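Local coordinates for Di-haem cytochrome c peroxidase family protein (Burkholderia thailandensis E264, PDB 6NX0) that probably works as a diheme cytochrome c peroxidase, binding two covalently attached c-type hemes and forming an unusually stable bis-Fe(IV) state, at residues 129-134 with 372-377; 380-385 with 391-396. All coordinates share one frame; numbering follows the deposited sequence.

Interaction 1 (129-134 with 372-377); sequences GRAFAP and LRNVAI. With HEC (heme c), chain C.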
ATOM      1  N   GLY A 129      10.190  -1.049 -13.418  1.00 12.36           N
ATOM      2  CA  GLY A 129      11.565  -1.336 -13.049  1.00 12.27           C
ATOM      3  C   GLY A 129      11.847  -1.255 -11.564  1.00 13.57           C
ATOM      4  O   GLY A 129      12.973  -1.541 -11.139  1.00 13.85           O
ATOM      5  N   ARG A 130      10.854  -0.861 -10.768  1.00 11.01           N
ATOM      6  CA  ARG A 130      10.967  -0.729  -9.314  1.00  9.25           C
ATOM      7  C   ARG A 130       9.734  -1.346  -8.655  1.00  9.34           C
ATOM      8  O   ARG A 130       9.086  -0.736  -7.801  1.00 10.94           O
ATOM      9  CB  ARG A 130      11.146   0.743  -8.893  1.00 11.15           C
ATOM     10  CG  ARG A 130      11.628   0.972  -7.434  1.00 10.84           C
ATOM     11  CD  ARG A 130      11.658   2.445  -7.045  1.00  9.02           C
ATOM     12  NE  ARG A 130      12.581   3.178  -7.895  1.00 10.90           N
ATOM     13  CZ  ARG A 130      13.869   3.342  -7.654  1.00 12.81           C
ATOM     14  NH1 ARG A 130      14.621   4.008  -8.524  1.00 15.44           N
ATOM     15  NH2 ARG A 130      14.427   2.859  -6.559  1.00 13.07           N
ATOM     16  N   ALA A 131       9.390  -2.575  -9.058  1.00 10.50           N
ATOM     17  CA  ALA A 131       8.293  -3.340  -8.449  1.00  9.76           C
ATOM     18  C   ALA A 131       6.970  -2.580  -8.494  1.00 11.11           C
ATOM     19  O   ALA A 131       6.109  -2.741  -7.621  1.00 11.13           O
ATOM     20  CB  ALA A 131       8.624  -3.738  -7.011  1.00 12.94           C
ATOM     21  N   PHE A 132       6.796  -1.762  -9.533  1.00  9.17           N
ATOM     22  CA  PHE A 132       5.573  -0.975  -9.707  1.00 10.46           C
ATOM     23  C   PHE A 132       5.345  -0.053  -8.514  1.00 10.21           C
ATOM     24  O   PHE A 132       4.216   0.285  -8.172  1.00 10.10           O
ATOM     25  CB  PHE A 132       4.373  -1.889  -9.990  1.00 10.86           C
ATOM     26  CG  PHE A 132       4.484  -2.594 -11.304  1.00 10.77           C
ATOM     27  CD1 PHE A 132       5.169  -3.798 -11.421  1.00 12.77           C
ATOM     28  CD2 PHE A 132       3.960  -2.017 -12.447  1.00 10.73           C
ATOM     29  CE1 PHE A 132       5.306  -4.438 -12.659  1.00 13.29           C
ATOM     30  CE2 PHE A 132       4.071  -2.645 -13.673  1.00 12.46           C
ATOM     31  CZ  PHE A 132       4.765  -3.859 -13.785  1.00 12.10           C
ATOM     32  N   ALA A 133       6.434   0.417  -7.922  1.00 10.27           N
ATOM     33  CA  ALA A 133       6.468   1.485  -6.945  1.00  9.67           C
ATOM     34  C   ALA A 133       7.058   2.730  -7.591  1.00  9.61           C
ATOM     35  O   ALA A 133       7.673   2.645  -8.658  1.00  9.86           O
ATOM     36  CB  ALA A 133       7.325   1.068  -5.742  1.00 10.71           C
ATOM     37  N   PRO A 134       6.907   3.904  -6.991  1.00  9.88           N
ATOM     38  CA  PRO A 134       7.316   5.112  -7.713  1.00  9.44           C
ATOM     39  C   PRO A 134       8.823   5.294  -7.773  1.00 10.18           C
ATOM     40  O   PRO A 134       9.550   5.096  -6.792  1.00 11.59           O
ATOM     41  CB  PRO A 134       6.643   6.250  -6.929  1.00 13.14           C
ATOM     42  CG  PRO A 134       6.370   5.693  -5.602  1.00 12.43           C
ATOM     43  CD  PRO A 134       6.088   4.239  -5.804  1.00 11.62           C
ATOM     44  N   LEU A 372       5.331  -5.770   2.955  1.00 10.30           N
ATOM     45  CA  LEU A 372       6.729  -5.353   2.964  1.00  8.22           C
ATOM     46  C   LEU A 372       7.552  -5.956   1.830  1.00  9.38           C
ATOM     47  O   LEU A 372       8.770  -5.726   1.780  1.00  9.88           O
ATOM     48  CB  LEU A 372       7.367  -5.700   4.324  1.00  9.19           C
ATOM     49  CG  LEU A 372       6.677  -5.033   5.523  1.00 10.03           C
ATOM     50  CD1 LEU A 372       7.401  -5.365   6.820  1.00 11.61           C
ATOM     51  CD2 LEU A 372       6.607  -3.532   5.331  1.00 12.99           C
ATOM     52  N   ARG A 373       6.949  -6.729   0.929  1.00  9.92           N
ATOM     53  CA  ARG A 373       7.722  -7.225  -0.204  1.00 10.09           C
ATOM     54  C   ARG A 373       8.198  -6.047  -1.042  1.00  9.97           C
ATOM     55  O   ARG A 373       7.450  -5.105  -1.303  1.00 10.37           O
ATOM     56  CB  ARG A 373       6.903  -8.195  -1.046  1.00 10.88           C
ATOM     57  CG  ARG A 373       6.669  -9.514  -0.291  1.00  9.86           C
ATOM     58  CD  ARG A 373       5.676 -10.413  -0.950  1.00 10.66           C
ATOM     59  NE  ARG A 373       5.685 -11.773  -0.389  1.00 11.89           N
ATOM     60  CZ  ARG A 373       6.523 -12.728  -0.762  1.00 14.59           C
ATOM     61  NH1 ARG A 373       7.469 -12.472  -1.663  1.00 13.75           N
ATOM     62  NH2 ARG A 373       6.451 -13.930  -0.207  1.00 15.09           N
ATOM     63  N   ASN A 374       9.466  -6.112  -1.443  1.00  9.53           N
ATOM     64  CA  ASN A 374      10.176  -5.083  -2.208  1.00  8.92           C
ATOM     65  C   ASN A 374      10.315  -3.766  -1.469  1.00  9.60           C
ATOM     66  O   ASN A 374      10.651  -2.746  -2.088  1.00  9.84           O
ATOM     67  CB  ASN A 374       9.542  -4.880  -3.579  1.00  9.39           C
ATOM     68  CG  ASN A 374       9.644  -6.123  -4.398  1.00 10.01           C
ATOM     69  OD1 ASN A 374      10.762  -6.517  -4.782  1.00 10.14           O
ATOM     70  ND2 ASN A 374       8.518  -6.771  -4.651  1.00 11.68           N
ATOM     71  N   VAL A 375      10.157  -3.766  -0.142  1.00 10.76           N
ATOM     72  CA  VAL A 375      10.268  -2.510   0.608  1.00  8.04           C
ATOM     73  C   VAL A 375      11.643  -1.884   0.445  1.00  9.39           C
ATOM     74  O   VAL A 375      11.776  -0.654   0.413  1.00  9.79           O
ATOM     75  CB  VAL A 375       9.899  -2.743   2.092  1.00  7.81           C
ATOM     76  CG1 VAL A 375      10.928  -3.613   2.797  1.00 10.26           C
ATOM     77  CG2 VAL A 375       9.675  -1.394   2.819  1.00 10.91           C
ATOM     78  N   ALA A 376      12.691  -2.705   0.288  1.00  8.80           N
ATOM     79  CA  ALA A 376      14.049  -2.173   0.335  1.00  8.91           C
ATOM     80  C   ALA A 376      14.468  -1.418  -0.927  1.00 10.99           C
ATOM     81  O   ALA A 376      15.575  -0.868  -0.951  1.00 10.69           O
ATOM     82  CB  ALA A 376      15.025  -3.322   0.598  1.00  9.27           C
ATOM     83  N   ILE A 377      13.628  -1.354  -1.966  1.00  9.78           N
ATOM     84  CA  ILE A 377      13.932  -0.595  -3.179  1.00  7.69           C
ATOM     85  C   ILE A 377      13.150   0.701  -3.254  1.00  9.17           C
ATOM     86  O   ILE A 377      13.311   1.457  -4.230  1.00 10.67           O
ATOM     87  CB  ILE A 377      13.703  -1.427  -4.460  1.00  9.00           C
ATOM     88  CG1 ILE A 377      12.215  -1.701  -4.722  1.00  9.32           C
ATOM     89  CG2 ILE A 377      14.494  -2.726  -4.414  1.00  9.42           C
ATOM     90  CD1 ILE A 377      11.939  -2.449  -5.998  1.00 10.13           C
TER
HETATM   91 FE   HEC C 602       5.052  -1.781  10.301  1.00 10.03          FE
HETATM   92  CHA HEC C 602       4.525   0.491   7.789  1.00  9.89           C
HETATM   93  CHB HEC C 602       8.244  -2.323   9.154  1.00 10.47           C
HETATM   94  CHC HEC C 602       5.812  -3.528  13.153  1.00 10.16           C
HETATM   95  CHD HEC C 602       1.788  -1.575  11.276  1.00 11.21           C
HETATM   96  NA  HEC C 602       6.146  -1.097   8.734  1.00  9.04           N
HETATM   97  C1A HEC C 602       5.705  -0.190   7.789  1.00  9.81           C
HETATM   98  C2A HEC C 602       6.823   0.101   6.930  1.00  9.29           C
HETATM   99  C3A HEC C 602       7.809  -0.748   7.244  1.00 10.87           C
HETATM  100  C4A HEC C 602       7.407  -1.519   8.394  1.00  9.90           C
HETATM  101  CMA HEC C 602       9.225  -0.775   6.674  1.00 10.31           C
HETATM  102  CAA HEC C 602       6.775   1.036   5.700  1.00 11.11           C
HETATM  103  CBA HEC C 602       6.350   0.281   4.452  1.00  9.30           C
HETATM  104  CGA HEC C 602       6.152   1.131   3.219  1.00 11.77           C
HETATM  105  O1A HEC C 602       5.634   0.537   2.225  1.00 18.26           O
HETATM  106  O2A HEC C 602       6.214   2.390   3.286  1.00 11.29           O
HETATM  107  NB  HEC C 602       6.670  -2.757  11.009  1.00  9.08           N
HETATM  108  C1B HEC C 602       7.886  -2.907  10.338  1.00  9.66           C
HETATM  109  C2B HEC C 602       8.775  -3.688  11.179  1.00 10.33           C
HETATM  110  C3B HEC C 602       8.147  -3.972  12.318  1.00  9.38           C
HETATM  111  C4B HEC C 602       6.799  -3.432  12.206  1.00 10.81           C
HETATM  112  CMB HEC C 602      10.194  -4.138  10.746  1.00 10.66           C
HETATM  113  CAB HEC C 602       8.696  -4.670  13.588  1.00  9.62           C
HETATM  114  CBB HEC C 602       9.894  -3.881  14.164  1.00  9.69           C
HETATM  115  NC  HEC C 602       3.993  -2.493  11.864  1.00  8.16           N
HETATM  116  C1C HEC C 602       4.516  -3.131  12.973  1.00 10.00           C
HETATM  117  C2C HEC C 602       3.433  -3.369  13.886  1.00 11.15           C
HETATM  118  C3C HEC C 602       2.301  -2.919  13.329  1.00 11.90           C
HETATM  119  C4C HEC C 602       2.633  -2.322  12.057  1.00 11.45           C
HETATM  120  CMC HEC C 602       3.644  -4.130  15.213  1.00 11.96           C
HETATM  121  CAC HEC C 602       0.864  -3.175  13.811  1.00 12.13           C
HETATM  122  CBC HEC C 602       0.690  -2.505  15.190  1.00 12.63           C
HETATM  123  ND  HEC C 602       3.451  -0.773   9.609  1.00  9.15           N
HETATM  124  C1D HEC C 602       2.181  -0.828  10.194  1.00 10.19           C
HETATM  125  C2D HEC C 602       1.371   0.190   9.593  1.00 11.42           C
HETATM  126  C3D HEC C 602       2.217   0.886   8.598  1.00 10.60           C
HETATM  127  C4D HEC C 602       3.483   0.205   8.619  1.00 11.10           C
HETATM  128  CMD HEC C 602      -0.084   0.528   9.901  1.00 11.05           C
HETATM  129  CAD HEC C 602       1.813   2.080   7.722  1.00 10.05           C
HETATM  130  CBD HEC C 602       2.028   3.345   8.530  1.00  9.15           C
HETATM  131  CGD HEC C 602       2.023   4.565   7.644  1.00  9.16           C
HETATM  132  O1D HEC C 602       2.064   4.408   6.399  1.00  9.81           O
HETATM  133  O2D HEC C 602       2.157   5.692   8.203  1.00 10.00           O

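Interaction 2 (380-385 with 391-396); sequences SFMHNG and RDAVAF. With HEC (heme c), chain C.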
ATOM      1  N   SER A 380      11.110   6.308  -0.617  1.00 10.20           N
ATOM      2  CA  SER A 380      10.595   6.891   0.612  1.00  9.46           C
ATOM      3  C   SER A 380       9.574   5.926   1.179  1.00  7.01           C
ATOM      4  O   SER A 380       9.058   5.051   0.476  1.00 10.62           O
ATOM      5  CB  SER A 380      10.002   8.290   0.392  1.00 11.88           C
ATOM      6  OG  SER A 380       8.872   8.215  -0.449  1.00 10.66           O
ATOM      7  N   PHE A 381       9.289   6.108   2.473  1.00  9.97           N
ATOM      8  CA  PHE A 381       8.583   5.114   3.266  1.00  9.19           C
ATOM      9  C   PHE A 381       7.461   5.748   4.070  1.00  8.72           C
ATOM     10  O   PHE A 381       7.527   6.916   4.463  1.00 10.88           O
ATOM     11  CB  PHE A 381       9.548   4.366   4.228  1.00  9.46           C
ATOM     12  CG  PHE A 381      10.681   3.711   3.504  1.00  9.89           C
ATOM     13  CD1 PHE A 381      10.568   2.416   3.017  1.00  8.40           C
ATOM     14  CD2 PHE A 381      11.827   4.420   3.245  1.00  9.57           C
ATOM     15  CE1 PHE A 381      11.610   1.841   2.297  1.00 10.57           C
ATOM     16  CE2 PHE A 381      12.853   3.859   2.528  1.00  9.67           C
ATOM     17  CZ  PHE A 381      12.743   2.578   2.047  1.00  9.80           C
ATOM     18  N   MET A 382       6.461   4.911   4.352  1.00  8.96           N
ATOM     19  CA  MET A 382       5.215   5.265   5.038  1.00  7.54           C
ATOM     20  C   MET A 382       4.282   6.069   4.132  1.00  9.44           C
ATOM     21  O   MET A 382       4.670   6.561   3.060  1.00  9.40           O
ATOM     22  CB  MET A 382       5.496   6.025   6.342  1.00  9.23           C
ATOM     23  CG  MET A 382       6.404   5.309   7.313  1.00 10.10           C
ATOM     24  SD  MET A 382       5.689   3.764   7.893  1.00 10.80           S
ATOM     25  CE  MET A 382       6.946   3.164   9.035  1.00 12.86           C
ATOM     26  N   HIS A 383       3.029   6.196   4.576  1.00  9.31           N
ATOM     27  CA  HIS A 383       1.956   6.785   3.767  1.00  9.43           C
ATOM     28  C   HIS A 383       2.256   8.210   3.350  1.00  9.88           C
ATOM     29  O   HIS A 383       1.687   8.681   2.360  1.00  9.23           O
ATOM     30  CB  HIS A 383       0.620   6.754   4.543  1.00  8.64           C
ATOM     31  CG  HIS A 383       0.496   7.799   5.604  1.00  9.47           C
ATOM     32  ND1 HIS A 383       1.152   7.709   6.814  1.00 10.04           N
ATOM     33  CD2 HIS A 383      -0.210   8.956   5.647  1.00  9.37           C
ATOM     34  CE1 HIS A 383       0.877   8.772   7.542  1.00 11.41           C
ATOM     35  NE2 HIS A 383       0.056   9.550   6.855  1.00 10.30           N
ATOM     36  N   ASN A 384       3.095   8.916   4.107  1.00  8.38           N
ATOM     37  CA  ASN A 384       3.422  10.309   3.847  1.00  8.76           C
ATOM     38  C   ASN A 384       4.842  10.495   3.342  1.00 10.30           C
ATOM     39  O   ASN A 384       5.290  11.642   3.210  1.00  9.85           O
ATOM     40  CB  ASN A 384       3.208  11.141   5.099  1.00  8.09           C
ATOM     41  CG  ASN A 384       4.096  10.702   6.248  1.00  8.81           C
ATOM     42  OD1 ASN A 384       4.835   9.742   6.134  1.00  8.88           O
ATOM     43  ND2 ASN A 384       4.015  11.418   7.366  1.00 10.93           N
ATOM     44  N   GLY A 385       5.560   9.407   3.054  1.00  8.19           N
ATOM     45  CA  GLY A 385       6.909   9.528   2.519  1.00  8.80           C
ATOM     46  C   GLY A 385       7.919  10.110   3.485  1.00  9.86           C
ATOM     47  O   GLY A 385       8.974  10.585   3.056  1.00  8.98           O
ATOM     48  N   ARG A 391      16.217   1.855   7.079  1.00 10.77           N
ATOM     49  CA  ARG A 391      16.636   1.691   8.466  1.00 11.03           C
ATOM     50  C   ARG A 391      15.904   2.656   9.391  1.00 10.45           C
ATOM     51  O   ARG A 391      15.558   2.283  10.519  1.00 11.13           O
ATOM     52  CB  ARG A 391      18.148   1.849   8.614  1.00 13.98           C
ATOM     53  CG  ARG A 391      18.608   1.352  10.013  1.00 13.32           C
ATOM     54  CD  ARG A 391      20.046   1.645  10.334  1.00 16.53           C
ATOM     55  NE  ARG A 391      20.410   0.990  11.598  1.00 14.89           N
ATOM     56  CZ  ARG A 391      20.137   1.487  12.804  1.00 16.29           C
ATOM     57  NH1 ARG A 391      20.506   0.807  13.892  1.00 14.51           N
ATOM     58  NH2 ARG A 391      19.508   2.649  12.940  1.00 16.27           N
ATOM     59  N   ASP A 392      15.633   3.885   8.936  1.00 11.21           N
ATOM     60  CA  ASP A 392      14.910   4.838   9.771  1.00 14.07           C
ATOM     61  C   ASP A 392      13.485   4.367  10.020  1.00 13.14           C
ATOM     62  O   ASP A 392      12.966   4.515  11.130  1.00 13.59           O
ATOM     63  CB  ASP A 392      14.898   6.235   9.131  1.00 12.56           C
ATOM     64  CG  ASP A 392      16.162   7.030   9.403  1.00 22.92           C
ATOM     65  OD1 ASP A 392      17.057   6.547  10.136  1.00 23.61           O
ATOM     66  OD2 ASP A 392      16.256   8.150   8.868  1.00 25.66           O
ATOM     67  N   ALA A 393      12.848   3.781   9.003  1.00 10.53           N
ATOM     68  CA  ALA A 393      11.495   3.247   9.166  1.00 12.02           C
ATOM     69  C   ALA A 393      11.454   2.162  10.225  1.00 14.61           C
ATOM     70  O   ALA A 393      10.500   2.096  11.007  1.00 13.95           O
ATOM     71  CB  ALA A 393      10.969   2.707   7.844  1.00 12.77           C
ATOM     72  N   VAL A 394      12.474   1.295  10.254  1.00 12.34           N
ATOM     73  CA  VAL A 394      12.529   0.233  11.254  1.00 10.77           C
ATOM     74  C   VAL A 394      12.880   0.802  12.628  1.00 11.96           C
ATOM     75  O   VAL A 394      12.266   0.450  13.648  1.00 13.60           O
ATOM     76  CB  VAL A 394      13.542  -0.836  10.805  1.00 11.00           C
ATOM     77  CG1 VAL A 394      13.742  -1.903  11.890  1.00 12.83           C
ATOM     78  CG2 VAL A 394      13.119  -1.477   9.492  1.00 13.70           C
ATOM     79  N   ALA A 395      13.884   1.688  12.685  1.00 11.73           N
ATOM     80  CA  ALA A 395      14.315   2.268  13.955  1.00 11.03           C
ATOM     81  C   ALA A 395      13.194   3.050  14.636  1.00 14.43           C
ATOM     82  O   ALA A 395      13.138   3.114  15.866  1.00 14.51           O
ATOM     83  CB  ALA A 395      15.526   3.174  13.720  1.00 14.86           C
ATOM     84  N   PHE A 396      12.280   3.623  13.854  1.00 11.24           N
ATOM     85  CA  PHE A 396      11.151   4.358  14.415  1.00 11.82           C
ATOM     86  C   PHE A 396      10.389   3.508  15.427  1.00 11.63           C
ATOM     87  O   PHE A 396       9.996   3.995  16.487  1.00 11.00           O
ATOM     88  CB  PHE A 396      10.232   4.805  13.267  1.00  9.50           C
ATOM     89  CG  PHE A 396       8.878   5.299  13.705  1.00  8.57           C
ATOM     90  CD1 PHE A 396       8.731   6.573  14.232  1.00 11.61           C
ATOM     91  CD2 PHE A 396       7.753   4.475  13.599  1.00 12.66           C
ATOM     92  CE1 PHE A 396       7.486   7.020  14.635  1.00 11.67           C
ATOM     93  CE2 PHE A 396       6.515   4.943  14.020  1.00 12.35           C
ATOM     94  CZ  PHE A 396       6.397   6.190  14.521  1.00 11.09           C
TER
HETATM   95 FE   HEC C 602       5.052  -1.781  10.301  1.00 10.03          FE
HETATM   96  CHA HEC C 602       4.525   0.491   7.789  1.00  9.89           C
HETATM   97  CHB HEC C 602       8.244  -2.323   9.154  1.00 10.47           C
HETATM   98  CHC HEC C 602       5.812  -3.528  13.153  1.00 10.16           C
HETATM   99  CHD HEC C 602       1.788  -1.575  11.276  1.00 11.21           C
HETATM  100  NA  HEC C 602       6.146  -1.097   8.734  1.00  9.04           N
HETATM  101  C1A HEC C 602       5.705  -0.190   7.789  1.00  9.81           C
HETATM  102  C2A HEC C 602       6.823   0.101   6.930  1.00  9.29           C
HETATM  103  C3A HEC C 602       7.809  -0.748   7.244  1.00 10.87           C
HETATM  104  C4A HEC C 602       7.407  -1.519   8.394  1.00  9.90           C
HETATM  105  CMA HEC C 602       9.225  -0.775   6.674  1.00 10.31           C
HETATM  106  CAA HEC C 602       6.775   1.036   5.700  1.00 11.11           C
HETATM  107  CBA HEC C 602       6.350   0.281   4.452  1.00  9.30           C
HETATM  108  CGA HEC C 602       6.152   1.131   3.219  1.00 11.77           C
HETATM  109  O1A HEC C 602       5.634   0.537   2.225  1.00 18.26           O
HETATM  110  O2A HEC C 602       6.214   2.390   3.286  1.00 11.29           O
HETATM  111  NB  HEC C 602       6.670  -2.757  11.009  1.00  9.08           N
HETATM  112  C1B HEC C 602       7.886  -2.907  10.338  1.00  9.66           C
HETATM  113  C2B HEC C 602       8.775  -3.688  11.179  1.00 10.33           C
HETATM  114  C3B HEC C 602       8.147  -3.972  12.318  1.00  9.38           C
HETATM  115  C4B HEC C 602       6.799  -3.432  12.206  1.00 10.81           C
HETATM  116  CMB HEC C 602      10.194  -4.138  10.746  1.00 10.66           C
HETATM  117  CAB HEC C 602       8.696  -4.670  13.588  1.00  9.62           C
HETATM  118  CBB HEC C 602       9.894  -3.881  14.164  1.00  9.69           C
HETATM  119  NC  HEC C 602       3.993  -2.493  11.864  1.00  8.16           N
HETATM  120  C1C HEC C 602       4.516  -3.131  12.973  1.00 10.00           C
HETATM  121  C2C HEC C 602       3.433  -3.369  13.886  1.00 11.15           C
HETATM  122  C3C HEC C 602       2.301  -2.919  13.329  1.00 11.90           C
HETATM  123  C4C HEC C 602       2.633  -2.322  12.057  1.00 11.45           C
HETATM  124  CMC HEC C 602       3.644  -4.130  15.213  1.00 11.96           C
HETATM  125  CAC HEC C 602       0.864  -3.175  13.811  1.00 12.13           C
HETATM  126  CBC HEC C 602       0.690  -2.505  15.190  1.00 12.63           C
HETATM  127  ND  HEC C 602       3.451  -0.773   9.609  1.00  9.15           N
HETATM  128  C1D HEC C 602       2.181  -0.828  10.194  1.00 10.19           C
HETATM  129  C2D HEC C 602       1.371   0.190   9.593  1.00 11.42           C
HETATM  130  C3D HEC C 602       2.217   0.886   8.598  1.00 10.60           C
HETATM  131  C4D HEC C 602       3.483   0.205   8.619  1.00 11.10           C
HETATM  132  CMD HEC C 602      -0.084   0.528   9.901  1.00 11.05           C
HETATM  133  CAD HEC C 602       1.813   2.080   7.722  1.00 10.05           C
HETATM  134  CBD HEC C 602       2.028   3.345   8.530  1.00  9.15           C
HETATM  135  CGD HEC C 602       2.023   4.565   7.644  1.00  9.16           C
HETATM  136  O1D HEC C 602       2.064   4.408   6.399  1.00  9.81           O
HETATM  137  O2D HEC C 602       2.157   5.692   8.203  1.00 10.00           O

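Interaction 1 (129-134 with 372-377)
Ala-131 and Asn-374 bring two irregular stretches of backbone together, their CA atoms 6.7 Å apart. Arg-130 and Ile-377 are the other close pair, CA to CA 6.8 Å, so the pairing runs in opposite senses along the two segments. Both sides are turns. On 129-134, Ala-131 and Phe-132 each adopt left-handed backbone angles, and the turn closes with a hydrogen bond from Ala-133 N to Arg-130 O. On 372-377, a type II beta turn from Leu-372 to Val-375 runs into a short 3-10 segment ending at Ile-377.

The polar link is made by Arg-130. Its NH2 donates to the backbone oxygen of Ile-377 at 2.9 Å, with the acceptor lying in the guanidinium plane, at its edge. The bond is nearly straight at the hydrogen (161°). The arginine starts extended and bends at chi3 (-61°), which swings the guanidinium round to that carbonyl. Thr-135 and the C-terminal-tail residue Ala-475 take NE and NH1, fixing the group's rotation in this buried setting.

The two segments belong to the two heme-bearing halves of a bacterial diheme peroxidase. Segment 129-134 follows the CXXCH motif of heme 1, where Phe-132 O accepts a hydrogen bond from ND1 of the axial ligand His-126. Segment 372-377 lines heme 2, with CD2 of Leu-372 placed 3.6 Å from heme carbon C3A.

Apolar packing fills in beside the arginine. Ile-377 sends CD1 to within 3.7 Å of Ala-131 CB, and Arg-130 runs antiparallel alongside the same isoleucine, its CG 3.7 Å from that CD1. The Ala-131 methyl also presses on Asn-374, 3.7 Å from its CG, while OD1 of that amide accepts a hydrogen bond from the backbone N of Asp-459.

Interaction 2 (380-385 with 391-396)
Ala-393 turns its methyl from helix 390-399 toward Phe-381 and Met-382, and one small side chain thus meets two larger ones. This is a heme-binding wall of the c-type cytochrome half around heme 2: a loop holds the propionates, and the helix that follows carries Tyr-397, an axial ligand of the iron. Phe-381 makes its contact through the base of the side chain, with CB 4.2 Å from CB of Ala-393; its ring stands oblique to that methyl.

Met-382 comes in by its far end. The chain bends at chi2 (-63°) and is then extended through the sulfur, carrying CE to 4.2 Å from CB of Ala-393. On the way it lies over one face of the porphyrin, SD 3.5 Å from the meso carbon CHA and CE 3.7 Å from the pyrrole carbon C2A. The methionine thus bridges the porphyrin face and the helix without ligating the iron. Beside it the helix touches the heme directly, Ala-393 CB lying 4.1 Å from the heme methyl CMA. CE also rests near Ala-393 O, a buried carbonyl oxygen with no hydrogen-bonding partner in the model.

Around this apolar packing, the loop grips both propionates. Met-382 N donates to O2A of one, while His-383 holds the other twice: its backbone N reaches O1D, and ring ND1 donates to O2D. A type I beta turn from Met-382 to Gly-385 shapes the chain here, and CB of Asn-384 covers one face of the imidazole, centred on the ring. Three donors around these two carboxylates would probably help stabilise their negative charge. At His-383, chi1 (77°) sets the ring back over its own backbone and chi2 (-76°) turns ND1 to O2D, 2.6 Å away near the ring plane.

Going from the N terminus, the chain passes helix 99-109 and the attachment site of heme 1 before reaching 129-134. It then runs through 237 residues, including the CXXCH motif of heme 2, until 372-377 returns to close interaction 1, joining the two heme-bearing halves. Interaction 2 opens three residues later at 380-385 and closes a short loop on helix 390-399. The two contacts follow in series, neither nested nor crossed. They meet where Phe-381 packs against the carbonyl of Val-375, and they reach heme 2 from opposite faces: Leu-372 on the His-305 side, Met-382 on the other.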